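Local coordinates for 70 kDa protein (Xanthomonas sp., PDB 4B2N) that cleaves rubber oxidatively as a dioxygenase carrying two covalently bound c-type hemes, at residues Y507-T512 with E657-L662; P522-V527 with Q563-K568; G526-S531 with Q645-S650. All blocks are in the same frame, centred on the assembly; numbering follows the deposited sequence.

Interaction 1 of 3, residues Y507-T512 with E657-L662; sequences YGAWAT and EYIKTL
The carboxylate of the C-terminal residue Leu662 meets Tyr507, Gly508 and Trp510, joining the end of helix 649-660 to a loop of the cytochrome c-like region beside the second heme. Its two oxygens have different neighbours. Leu662 O accepts a weak hydrogen bond from Gly508 N (3.3 Å) and a CA-H...O contact from Tyr507 CA (3.2 Å). The Tyr507 ring, with CG beside the backbone N (chi1 -69°), turns its CD1 edge to the same oxygen while CD1 rests 4.1 Å from Leu662 CB, the two side chains crossing at about a right angle. Gly508 has a positive phi of 90°, a turn suited to glycine. In Trp510, CG is wedged between the backbone N and the carbonyl carbon (chi1 79°), which swings the indole edge toward the other oxygen: CD1 lies 3.8 Å from Leu662 OXT. Ala511 CB covers one face of the indole, and NE1 is held by Ala349 O. Ile659 CG2 lies 4.1 Å from Trp510 N, and the Ile659 side chain also touches the heme. Between them a water accepts from Trp510 N at 2.9 Å and donates to Ile659 O at 2.6 Å.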
loop_
_atom_site.group_PDB
_atom_site.type_symbol
_atom_site.label_atom_id
_atom_site.label_comp_id
_atom_site.label_asym_id
_atom_site.label_seq_id
_atom_site.Cartn_x
_atom_site.Cartn_y
_atom_site.Cartn_z
ATOM N N TYR A 507 -3.415 -10.083 -11.760
ATOM C CA TYR A 507 -4.807 -9.737 -11.921
ATOM C C TYR A 507 -4.917 -8.233 -11.770
ATOM O O TYR A 507 -4.559 -7.701 -10.748
ATOM C CB TYR A 507 -5.642 -10.382 -10.809
ATOM C CG TYR A 507 -5.757 -11.909 -10.894
ATOM C CD1 TYR A 507 -6.085 -12.562 -12.110
ATOM C CD2 TYR A 507 -5.613 -12.667 -9.755
ATOM C CE1 TYR A 507 -6.224 -13.957 -12.165
ATOM C CE2 TYR A 507 -5.734 -14.058 -9.773
ATOM C CZ TYR A 507 -6.098 -14.699 -10.982
ATOM O OH TYR A 507 -6.260 -16.082 -10.986
ATOM N N GLY A 508 -5.462 -7.536 -12.748
ATOM C CA GLY A 508 -5.745 -6.083 -12.485
ATOM C C GLY A 508 -4.534 -5.252 -12.882
ATOM O O GLY A 508 -4.626 -4.039 -13.036
ATOM N N ALA A 509 -3.382 -5.889 -13.095
ATOM C CA ALA A 509 -2.140 -5.133 -13.283
ATOM C C ALA A 509 -2.195 -4.298 -14.550
ATOM O O ALA A 509 -1.468 -3.333 -14.686
ATOM C CB ALA A 509 -0.955 -6.082 -13.368
ATOM N N TRP A 510 -3.038 -4.681 -15.497
ATOM C CA TRP A 510 -3.268 -3.837 -16.673
ATOM C C TRP A 510 -3.529 -2.375 -16.344
ATOM O O TRP A 510 -3.153 -1.436 -17.100
ATOM C CB TRP A 510 -4.421 -4.489 -17.489
ATOM C CG TRP A 510 -5.853 -4.241 -16.972
ATOM C CD1 TRP A 510 -6.679 -5.134 -16.260
ATOM C CD2 TRP A 510 -6.624 -3.002 -17.026
ATOM N NE1 TRP A 510 -7.881 -4.581 -15.950
ATOM C CE2 TRP A 510 -7.923 -3.300 -16.362
ATOM C CE3 TRP A 510 -6.436 -1.751 -17.613
ATOM C CZ2 TRP A 510 -8.925 -2.388 -16.271
ATOM C CZ3 TRP A 510 -7.466 -0.813 -17.460
ATOM C CH2 TRP A 510 -8.682 -1.139 -16.831
ATOM N N ALA A 511 -4.162 -2.150 -15.181
ATOM C CA ALA A 511 -4.692 -0.868 -14.783
ATOM C C ALA A 511 -3.792 -0.070 -13.823
ATOM O O ALA A 511 -4.071 1.134 -13.521
ATOM C CB ALA A 511 -6.030 -1.101 -14.079
ATOM N N THR A 512 -2.793 -0.723 -13.260
ATOM C CA THR A 512 -2.118 -0.193 -12.059
ATOM C C THR A 512 -0.749 0.396 -12.336
ATOM O O THR A 512 0.099 0.451 -11.439
ATOM C CB THR A 512 -2.054 -1.241 -10.931
ATOM O OG1 THR A 512 -1.213 -2.333 -11.372
ATOM C CG2 THR A 512 -3.456 -1.830 -10.639
ATOM N N GLU A 657 -0.702 -8.795 -24.235
ATOM C CA GLU A 657 -2.046 -9.170 -24.564
ATOM C C GLU A 657 -2.610 -10.131 -23.523
ATOM O O GLU A 657 -3.785 -10.033 -23.138
ATOM C CB GLU A 657 -2.056 -9.855 -25.931
ATOM C CG GLU A 657 -3.414 -9.665 -26.554
ATOM C CD GLU A 657 -3.697 -8.235 -26.978
ATOM O OE1 GLU A 657 -2.796 -7.357 -26.909
ATOM O OE2 GLU A 657 -4.864 -7.966 -27.321
ATOM N N TYR A 658 -1.795 -11.096 -23.089
ATOM C CA TYR A 658 -2.268 -12.011 -22.063
ATOM C C TYR A 658 -2.616 -11.268 -20.741
ATOM O O TYR A 658 -3.650 -11.545 -20.095
ATOM C CB TYR A 658 -1.218 -13.088 -21.823
ATOM C CG TYR A 658 -1.605 -14.018 -20.695
ATOM C CD1 TYR A 658 -2.839 -14.682 -20.717
ATOM C CD2 TYR A 658 -0.745 -14.246 -19.625
ATOM C CE1 TYR A 658 -3.204 -15.526 -19.696
ATOM C CE2 TYR A 658 -1.104 -15.102 -18.577
ATOM C CZ TYR A 658 -2.338 -15.737 -18.651
ATOM O OH TYR A 658 -2.727 -16.597 -17.704
ATOM N N ILE A 659 -1.811 -10.297 -20.376
ATOM C CA ILE A 659 -2.046 -9.595 -19.095
ATOM C C ILE A 659 -3.367 -8.792 -19.136
ATOM O O ILE A 659 -4.036 -8.563 -18.083
ATOM C CB ILE A 659 -0.836 -8.742 -18.681
ATOM C CG1 ILE A 659 0.337 -9.668 -18.298
ATOM C CG2 ILE A 659 -1.211 -7.789 -17.499
ATOM C CD1 ILE A 659 1.695 -9.034 -18.405
ATOM N N LYS A 660 -3.713 -8.310 -20.340
ATOM C CA LYS A 660 -5.022 -7.695 -20.565
ATOM C C LYS A 660 -6.186 -8.596 -20.123
ATOM O O LYS A 660 -7.201 -8.082 -19.725
ATOM C CB LYS A 660 -5.195 -7.286 -22.047
ATOM C CG LYS A 660 -4.234 -6.220 -22.515
ATOM C CD LYS A 660 -4.522 -5.869 -23.986
ATOM C CE LYS A 660 -3.543 -4.874 -24.598
ATOM N NZ LYS A 660 -3.744 -4.747 -26.084
ATOM N N THR A 661 -6.031 -9.925 -20.233
ATOM C CA THR A 661 -7.077 -10.829 -19.856
ATOM C C THR A 661 -7.099 -11.134 -18.348
ATOM O O THR A 661 -8.031 -11.785 -17.878
ATOM C CB THR A 661 -7.001 -12.191 -20.548
ATOM O OG1 THR A 661 -5.839 -12.846 -20.136
ATOM C CG2 THR A 661 -6.945 -12.092 -22.092
ATOM N N LEU A 662 -6.080 -10.692 -17.607
ATOM C CA LEU A 662 -6.025 -10.993 -16.160
ATOM C C LEU A 662 -6.745 -9.906 -15.343
ATOM O O LEU A 662 -6.984 -10.044 -14.179
ATOM C CB LEU A 662 -4.578 -11.185 -15.710
ATOM C CG LEU A 662 -3.764 -12.287 -16.418
ATOM C CD1 LEU A 662 -2.331 -12.193 -15.939
ATOM C CD2 LEU A 662 -4.379 -13.634 -16.066
ATOM O OXT LEU A 662 -7.232 -8.875 -15.816
HETATM O O HOH W 1 -4.046 -7.412 -15.719
#

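Interaction 2 of 3, residues P522-V527 with Q563-K568; sequences PNLWGV and QKLGWK. With HEC (heme c), chain D.
Asn523 and Gly566 pair in a single antiparallel beta bridge, where the N-cap of helix 524-528 runs against a G1 beta bulge formed by Leu565 and Gly566 opposite Asp561. This is the tight part. Trp567 N donates to Pro522 O at 3.1 Å, and the same oxygen takes a CA-H...O contact from Gly566 CA. Gly566, with only hydrogens on CA, lets Asn523 CB come within 3.7 Å of that atom. The first helix amides find acceptors across the contact: Leu524 N bonds to Leu565 O (2.7 Å), whereas Trp525 N reaches Lys564 O almost straight (3.0 Å, 173° at the hydrogen). Leu524 N also makes a weak bond to Lys564 O, which thus receives two amides. Leu524 CB packs on Leu565 CB, and Leu524 CG lies 3.8 Å from the heme methyl CMA.

The looser side belongs to the partly exposed Lys564. Its chain, extended beyond CG, slants across Trp525, CG lying 3.6 Å from Trp525 CB. Trp525 also stacks with Trp653 and donates from NE1 to Asp532. At the tip, Lys564 NZ makes a cation-pi contact, 4.2 Å from the centroid of the Trp525 five-membered ring.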
loop_
_atom_site.group_PDB
_atom_site.type_symbol
_atom_site.label_atom_id
_atom_site.label_comp_id
_atom_site.label_asym_id
_atom_site.label_seq_id
_atom_site.Cartn_x
_atom_site.Cartn_y
_atom_site.Cartn_z
ATOM N N PRO A 522 6.873 3.194 -16.020
ATOM C CA PRO A 522 5.530 3.703 -16.332
ATOM C C PRO A 522 4.670 2.746 -17.110
ATOM O O PRO A 522 3.473 2.948 -17.159
ATOM C CB PRO A 522 5.816 4.920 -17.210
ATOM C CG PRO A 522 7.128 4.569 -17.886
ATOM C CD PRO A 522 7.925 3.889 -16.788
ATOM N N ASN A 523 5.251 1.713 -17.736
ATOM C CA ASN A 523 4.387 0.778 -18.463
ATOM C C ASN A 523 4.864 -0.653 -18.408
ATOM O O ASN A 523 5.980 -0.949 -17.973
ATOM C CB ASN A 523 4.066 1.239 -19.919
ATOM C CG ASN A 523 5.311 1.407 -20.790
ATOM O OD1 ASN A 523 5.360 2.267 -21.761
ATOM N ND2 ASN A 523 6.309 0.625 -20.498
ATOM N N LEU A 524 3.999 -1.561 -18.811
ATOM C CA LEU A 524 4.313 -2.964 -18.685
ATOM C C LEU A 524 5.396 -3.391 -19.645
ATOM O O LEU A 524 6.305 -4.234 -19.299
ATOM C CB LEU A 524 3.043 -3.792 -18.902
ATOM C CG LEU A 524 2.983 -4.825 -17.792
ATOM C CD1 LEU A 524 1.580 -4.918 -17.252
ATOM C CD2 LEU A 524 3.525 -6.164 -18.317
ATOM N N TRP A 525 5.326 -2.841 -20.862
ATOM C CA TRP A 525 6.453 -2.962 -21.812
ATOM C C TRP A 525 7.813 -2.779 -21.115
ATOM O O TRP A 525 8.730 -3.567 -21.292
ATOM C CB TRP A 525 6.255 -1.952 -22.937
ATOM C CG TRP A 525 7.318 -2.071 -23.979
ATOM C CD1 TRP A 525 8.434 -1.257 -24.148
ATOM C CD2 TRP A 525 7.410 -3.091 -25.021
ATOM N NE1 TRP A 525 9.194 -1.714 -25.215
ATOM C CE2 TRP A 525 8.624 -2.811 -25.772
ATOM C CE3 TRP A 525 6.639 -4.184 -25.378
ATOM C CZ2 TRP A 525 9.027 -3.595 -26.853
ATOM C CZ3 TRP A 525 7.047 -4.970 -26.480
ATOM C CH2 TRP A 525 8.215 -4.686 -27.193
ATOM N N GLY A 526 7.936 -1.750 -20.277
ATOM C CA GLY A 526 9.176 -1.424 -19.594
ATOM C C GLY A 526 9.616 -2.474 -18.587
ATOM O O GLY A 526 10.795 -2.784 -18.465
ATOM N N VAL A 527 8.672 -3.031 -17.860
ATOM C CA VAL A 527 8.939 -4.172 -17.004
ATOM C C VAL A 527 9.518 -5.277 -17.882
ATOM O O VAL A 527 10.460 -5.954 -17.476
ATOM C CB VAL A 527 7.639 -4.614 -16.324
ATOM C CG1 VAL A 527 7.859 -5.896 -15.528
ATOM C CG2 VAL A 527 7.114 -3.467 -15.430
ATOM N N GLN A 563 -1.406 0.201 -25.537
ATOM C CA GLN A 563 -0.587 -0.800 -26.221
ATOM C C GLN A 563 0.496 -1.371 -25.347
ATOM O O GLN A 563 0.640 -2.580 -25.219
ATOM C CB GLN A 563 0.078 -0.266 -27.466
ATOM C CG GLN A 563 -0.914 0.195 -28.528
ATOM C CD GLN A 563 -0.260 1.208 -29.464
ATOM O OE1 GLN A 563 0.978 1.227 -29.616
ATOM N NE2 GLN A 563 -1.071 2.074 -30.067
ATOM N N LYS A 564 1.263 -0.482 -24.754
ATOM C CA LYS A 564 2.336 -0.874 -23.850
ATOM C C LYS A 564 1.878 -1.055 -22.399
ATOM O O LYS A 564 2.687 -1.484 -21.541
ATOM C CB LYS A 564 3.439 0.187 -23.952
ATOM C CG LYS A 564 4.234 -0.026 -25.226
ATOM C CD LYS A 564 5.439 0.875 -25.286
ATOM C CE LYS A 564 5.994 0.897 -26.702
ATOM N NZ LYS A 564 7.367 1.471 -26.662
ATOM N N LEU A 565 0.625 -0.614 -22.110
ATOM C CA LEU A 565 -0.094 -0.902 -20.865
ATOM C C LEU A 565 0.572 -0.135 -19.746
ATOM O O LEU A 565 1.405 -0.676 -19.011
ATOM C CB LEU A 565 -0.118 -2.411 -20.561
ATOM C CG LEU A 565 -1.438 -3.119 -20.373
ATOM C CD1 LEU A 565 -2.465 -2.735 -21.431
ATOM C CD2 LEU A 565 -1.195 -4.624 -20.398
ATOM N N GLY A 566 0.135 1.125 -19.615
ATOM C CA GLY A 566 0.683 2.048 -18.626
ATOM C C GLY A 566 0.397 3.502 -18.975
ATOM O O GLY A 566 -0.389 3.756 -19.890
ATOM N N TRP A 567 1.037 4.450 -18.261
ATOM C CA TRP A 567 0.883 5.899 -18.558
ATOM C C TRP A 567 1.601 6.229 -19.835
ATOM O O TRP A 567 2.680 5.734 -20.089
ATOM C CB TRP A 567 1.364 6.773 -17.386
ATOM C CG TRP A 567 0.453 6.477 -16.233
ATOM C CD1 TRP A 567 0.693 5.650 -15.113
ATOM C CD2 TRP A 567 -0.931 6.911 -16.131
ATOM N NE1 TRP A 567 -0.464 5.538 -14.361
ATOM C CE2 TRP A 567 -1.469 6.307 -14.919
ATOM C CE3 TRP A 567 -1.775 7.687 -16.947
ATOM C CZ2 TRP A 567 -2.798 6.523 -14.507
ATOM C CZ3 TRP A 567 -3.076 7.919 -16.524
ATOM C CH2 TRP A 567 -3.595 7.326 -15.322
ATOM N N LYS A 568 0.983 7.069 -20.634
ATOM C CA LYS A 568 1.749 7.772 -21.664
ATOM C C LYS A 568 2.777 8.635 -20.904
ATOM O O LYS A 568 2.521 9.111 -19.789
ATOM C CB LYS A 568 0.822 8.618 -22.543
ATOM C CG LYS A 568 -0.074 7.787 -23.411
ATOM C CD LYS A 568 -0.931 8.624 -24.333
ATOM C CE LYS A 568 -1.506 7.804 -25.467
ATOM N NZ LYS A 568 -2.661 8.605 -25.947
HETATM FE FE HEC D . 7.675 -10.078 -12.312
HETATM C CHA HEC D . 7.097 -7.191 -10.503
HETATM C CHB HEC D . 5.235 -9.143 -14.739
HETATM C CHC HEC D . 8.576 -12.648 -14.376
HETATM C CHD HEC D . 9.151 -11.517 -9.591
HETATM N NA HEC D . 6.355 -8.555 -12.496
HETATM C C1A HEC D . 6.363 -7.360 -11.735
HETATM C C2A HEC D . 5.422 -6.378 -12.270
HETATM C C3A HEC D . 4.869 -6.960 -13.506
HETATM C C4A HEC D . 5.516 -8.248 -13.645
HETATM C CMA HEC D . 3.830 -6.316 -14.398
HETATM C CAA HEC D . 4.985 -5.060 -11.635
HETATM C CBA HEC D . 3.882 -5.553 -10.629
HETATM C CGA HEC D . 3.456 -4.413 -9.691
HETATM O O1A HEC D . 4.121 -3.346 -9.755
HETATM O O2A HEC D . 2.449 -4.471 -8.894
HETATM N NB HEC D . 6.995 -10.743 -14.251
HETATM C C1B HEC D . 6.044 -10.306 -15.076
HETATM C C2B HEC D . 5.875 -11.052 -16.327
HETATM C C3B HEC D . 6.910 -12.097 -16.213
HETATM C C4B HEC D . 7.516 -11.812 -14.923
HETATM C CMB HEC D . 4.867 -10.775 -17.418
HETATM C CAB HEC D . 7.287 -13.172 -17.210
HETATM C CBB HEC D . 7.856 -12.677 -18.387
HETATM N NC HEC D . 8.532 -11.796 -12.022
HETATM C C1C HEC D . 8.999 -12.712 -13.006
HETATM C C2C HEC D . 9.893 -13.751 -12.509
HETATM C C3C HEC D . 10.049 -13.424 -11.114
HETATM C C4C HEC D . 9.281 -12.171 -10.871
HETATM C CMC HEC D . 10.516 -14.906 -13.277
HETATM C CAC HEC D . 10.903 -14.201 -10.157
HETATM C CBC HEC D . 12.198 -14.515 -10.353
HETATM N ND HEC D . 7.972 -9.520 -10.433
HETATM C C1D HEC D . 8.636 -10.144 -9.466
HETATM C C2D HEC D . 8.807 -9.455 -8.194
HETATM C C3D HEC D . 8.215 -8.164 -8.456
HETATM C C4D HEC D . 7.769 -8.299 -9.840
HETATM C CMD HEC D . 9.465 -9.948 -6.931
HETATM C CAD HEC D . 8.092 -7.004 -7.496
HETATM C CBD HEC D . 9.284 -6.092 -7.828
HETATM C CGD HEC D . 9.307 -4.838 -6.987
HETATM O O1D HEC D . 10.303 -4.511 -6.329
HETATM O O2D HEC D . 8.269 -4.209 -6.979
#

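Interaction 3 of 3, residues G526-S531 with Q645-S650; sequences GVLKPS and QSLTDS. With HEC (heme c), chain D.
Lys529 and Asp649 form a salt bridge on the outer side of a contact whose inner side is heme pocket, joining the end of helix 524-528 to the start of helix 649-660. From CB the lysine chain sets off with CG opposite the backbone N (chi1 -168°), then bends at each later torsion, which carries CD, CE and NZ to the Asp649 carboxylate. Lys529 CG is still 4.8 Å from Asp649 OD1; Lys529 CD comes to 3.4 Å from that oxygen, and CE runs on beside it. Lys529 NZ ends 3.3 Å from Asp649 OD1, a weak hydrogen bond, with Asp649 OD2 farther away. Asp649 OD1 is shared, since Arg652 NH1 makes a salt bridge to it too.

Inward, Pro530 CD leans on the backbone of Gln645, 3.9 Å from its N. Deeper still, Leu528 CD2 meets Leu647 CD1 at 4.1 Å, and both methyls touch substituents on the heme edge: Leu528 CD2 lies 3.7 Å from the heme methyl CMB, Leu647 CD1 4.0 Å from the heme carbon CBB. The leucines thus give the heme an apolar edge near its axial ligand His641. The long lysine bond and the arginine sharing its acceptor suggest that Lys529 adds a modest electrostatic pull, with Arg652 the stronger partner of Asp649.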
loop_
_atom_site.group_PDB
_atom_site.type_symbol
_atom_site.label_atom_id
_atom_site.label_comp_id
_atom_site.label_asym_id
_atom_site.label_seq_id
_atom_site.Cartn_x
_atom_site.Cartn_y
_atom_site.Cartn_z
ATOM N N GLY A 526 7.936 -1.750 -20.277
ATOM C CA GLY A 526 9.176 -1.424 -19.594
ATOM C C GLY A 526 9.616 -2.474 -18.587
ATOM O O GLY A 526 10.795 -2.784 -18.465
ATOM N N VAL A 527 8.672 -3.031 -17.860
ATOM C CA VAL A 527 8.939 -4.172 -17.004
ATOM C C VAL A 527 9.518 -5.277 -17.882
ATOM O O VAL A 527 10.460 -5.954 -17.476
ATOM C CB VAL A 527 7.639 -4.614 -16.324
ATOM C CG1 VAL A 527 7.859 -5.896 -15.528
ATOM C CG2 VAL A 527 7.114 -3.467 -15.430
ATOM N N LEU A 528 8.927 -5.439 -19.058
ATOM C CA LEU A 528 9.281 -6.550 -19.956
ATOM C C LEU A 528 10.539 -6.290 -20.761
ATOM O O LEU A 528 11.156 -7.215 -21.306
ATOM C CB LEU A 528 8.082 -6.898 -20.854
ATOM C CG LEU A 528 6.946 -7.579 -20.055
ATOM C CD1 LEU A 528 5.858 -7.975 -21.012
ATOM C CD2 LEU A 528 7.371 -8.801 -19.262
ATOM N N LYS A 529 10.926 -5.022 -20.854
ATOM C CA LYS A 529 12.088 -4.644 -21.638
ATOM C C LYS A 529 12.895 -3.590 -20.954
ATOM O O LYS A 529 12.608 -2.378 -21.146
ATOM C CB LYS A 529 11.608 -4.178 -22.978
ATOM C CG LYS A 529 12.731 -4.041 -23.948
ATOM C CD LYS A 529 12.159 -4.528 -25.246
ATOM C CE LYS A 529 12.386 -3.541 -26.304
ATOM N NZ LYS A 529 13.627 -3.949 -27.025
ATOM N N PRO A 530 13.835 -4.016 -20.070
ATOM C CA PRO A 530 14.535 -3.074 -19.186
ATOM C C PRO A 530 15.112 -1.904 -19.932
ATOM O O PRO A 530 15.074 -0.800 -19.434
ATOM C CB PRO A 530 15.620 -3.924 -18.565
ATOM C CG PRO A 530 14.959 -5.241 -18.436
ATOM C CD PRO A 530 14.187 -5.403 -19.723
ATOM N N SER A 531 15.582 -2.143 -21.160
ATOM C CA SER A 531 16.260 -1.106 -21.935
ATOM C C SER A 531 15.363 0.080 -22.307
ATOM O O SER A 531 15.861 1.173 -22.519
ATOM C CB SER A 531 16.913 -1.731 -23.159
ATOM O OG SER A 531 15.882 -2.147 -24.044
ATOM N N GLN A 645 14.792 -9.256 -20.063
ATOM C CA GLN A 645 15.605 -8.855 -21.250
ATOM C C GLN A 645 15.829 -9.981 -22.253
ATOM O O GLN A 645 16.109 -9.696 -23.399
ATOM C CB GLN A 645 16.965 -8.364 -20.802
ATOM C CG GLN A 645 17.871 -9.505 -20.392
ATOM C CD GLN A 645 18.954 -9.059 -19.438
ATOM O OE1 GLN A 645 19.256 -7.864 -19.325
ATOM N NE2 GLN A 645 19.532 -10.017 -18.707
ATOM N N SER A 646 15.718 -11.224 -21.796
ATOM C CA SER A 646 15.947 -12.416 -22.631
ATOM C C SER A 646 14.741 -12.653 -23.562
ATOM O O SER A 646 14.849 -13.436 -24.519
ATOM C CB SER A 646 16.165 -13.646 -21.732
ATOM O OG SER A 646 14.934 -14.111 -21.110
ATOM N N LEU A 647 13.602 -11.991 -23.289
ATOM C CA LEU A 647 12.401 -12.123 -24.124
ATOM C C LEU A 647 12.617 -11.538 -25.512
ATOM O O LEU A 647 13.494 -10.708 -25.710
ATOM C CB LEU A 647 11.192 -11.409 -23.495
ATOM C CG LEU A 647 10.802 -12.069 -22.202
ATOM C CD1 LEU A 647 9.908 -11.082 -21.459
ATOM C CD2 LEU A 647 10.014 -13.343 -22.510
ATOM N N THR A 648 11.805 -11.982 -26.469
ATOM C CA THR A 648 11.772 -11.327 -27.770
ATOM C C THR A 648 10.675 -10.306 -27.739
ATOM O O THR A 648 9.746 -10.420 -26.918
ATOM C CB THR A 648 11.535 -12.295 -28.957
ATOM O OG1 THR A 648 10.193 -12.864 -28.897
ATOM C CG2 THR A 648 12.740 -13.380 -29.105
ATOM N N ASP A 649 10.771 -9.300 -28.610
ATOM C CA ASP A 649 9.686 -8.336 -28.694
ATOM C C ASP A 649 8.354 -9.029 -29.022
ATOM O O ASP A 649 7.298 -8.589 -28.548
ATOM C CB ASP A 649 9.978 -7.258 -29.734
ATOM C CG ASP A 649 10.915 -6.173 -29.233
ATOM O OD1 ASP A 649 11.419 -6.164 -28.081
ATOM O OD2 ASP A 649 11.200 -5.309 -30.062
ATOM N N SER A 650 8.375 -10.081 -29.855
ATOM C CA SER A 650 7.144 -10.828 -30.110
ATOM C C SER A 650 6.574 -11.486 -28.851
ATOM O O SER A 650 5.335 -11.476 -28.645
ATOM C CB SER A 650 7.305 -11.908 -31.177
ATOM O OG SER A 650 7.559 -11.213 -32.370
HETATM FE FE HEC D . 7.675 -10.078 -12.312
HETATM C CHA HEC D . 7.097 -7.191 -10.503
HETATM C CHB HEC D . 5.235 -9.143 -14.739
HETATM C CHC HEC D . 8.576 -12.648 -14.376
HETATM C CHD HEC D . 9.151 -11.517 -9.591
HETATM N NA HEC D . 6.355 -8.555 -12.496
HETATM C C1A HEC D . 6.363 -7.360 -11.735
HETATM C C2A HEC D . 5.422 -6.378 -12.270
HETATM C C3A HEC D . 4.869 -6.960 -13.506
HETATM C C4A HEC D . 5.516 -8.248 -13.645
HETATM C CMA HEC D . 3.830 -6.316 -14.398
HETATM C CAA HEC D . 4.985 -5.060 -11.635
HETATM C CBA HEC D . 3.882 -5.553 -10.629
HETATM C CGA HEC D . 3.456 -4.413 -9.691
HETATM O O1A HEC D . 4.121 -3.346 -9.755
HETATM O O2A HEC D . 2.449 -4.471 -8.894
HETATM N NB HEC D . 6.995 -10.743 -14.251
HETATM C C1B HEC D . 6.044 -10.306 -15.076
HETATM C C2B HEC D . 5.875 -11.052 -16.327
HETATM C C3B HEC D . 6.910 -12.097 -16.213
HETATM C C4B HEC D . 7.516 -11.812 -14.923
HETATM C CMB HEC D . 4.867 -10.775 -17.418
HETATM C CAB HEC D . 7.287 -13.172 -17.210
HETATM C CBB HEC D . 7.856 -12.677 -18.387
HETATM N NC HEC D . 8.532 -11.796 -12.022
HETATM C C1C HEC D . 8.999 -12.712 -13.006
HETATM C C2C HEC D . 9.893 -13.751 -12.509
HETATM C C3C HEC D . 10.049 -13.424 -11.114
HETATM C C4C HEC D . 9.281 -12.171 -10.871
HETATM C CMC HEC D . 10.516 -14.906 -13.277
HETATM C CAC HEC D . 10.903 -14.201 -10.157
HETATM C CBC HEC D . 12.198 -14.515 -10.353
HETATM N ND HEC D . 7.972 -9.520 -10.433
HETATM C C1D HEC D . 8.636 -10.144 -9.466
HETATM C C2D HEC D . 8.807 -9.455 -8.194
HETATM C C3D HEC D . 8.215 -8.164 -8.456
HETATM C C4D HEC D . 7.769 -8.299 -9.840
HETATM C CMD HEC D . 9.465 -9.948 -6.931
HETATM C CAD HEC D . 8.092 -7.004 -7.496
HETATM C CBD HEC D . 9.284 -6.092 -7.828
HETATM C CGD HEC D . 9.307 -4.838 -6.987
HETATM O O1D HEC D . 10.303 -4.511 -6.329
HETATM O O2D HEC D . 8.269 -4.209 -6.979
#

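How the interactions relate
All three contacts gather round the second heme, and helix 649-660 runs past them: interaction 1 uses its C-terminal end, interaction 3 its start, with centres about 17 Å apart. Interaction 2 lies nearer to each, its centre about 11 Å from that of interaction 1 and about 12 Å from that of interaction 3. It packs directly on interaction 1, Leu524 CD2 lying 3.4 Å from Ile659 CD1 where both residues border the heme. With interaction 3 it shares Gly526 and Val527, and Trp525 CH2 stands 3.6 Å from Asp649 OD1. Along the chain, interactions 2 and 3 are both nested within the loop that interaction 1 closes.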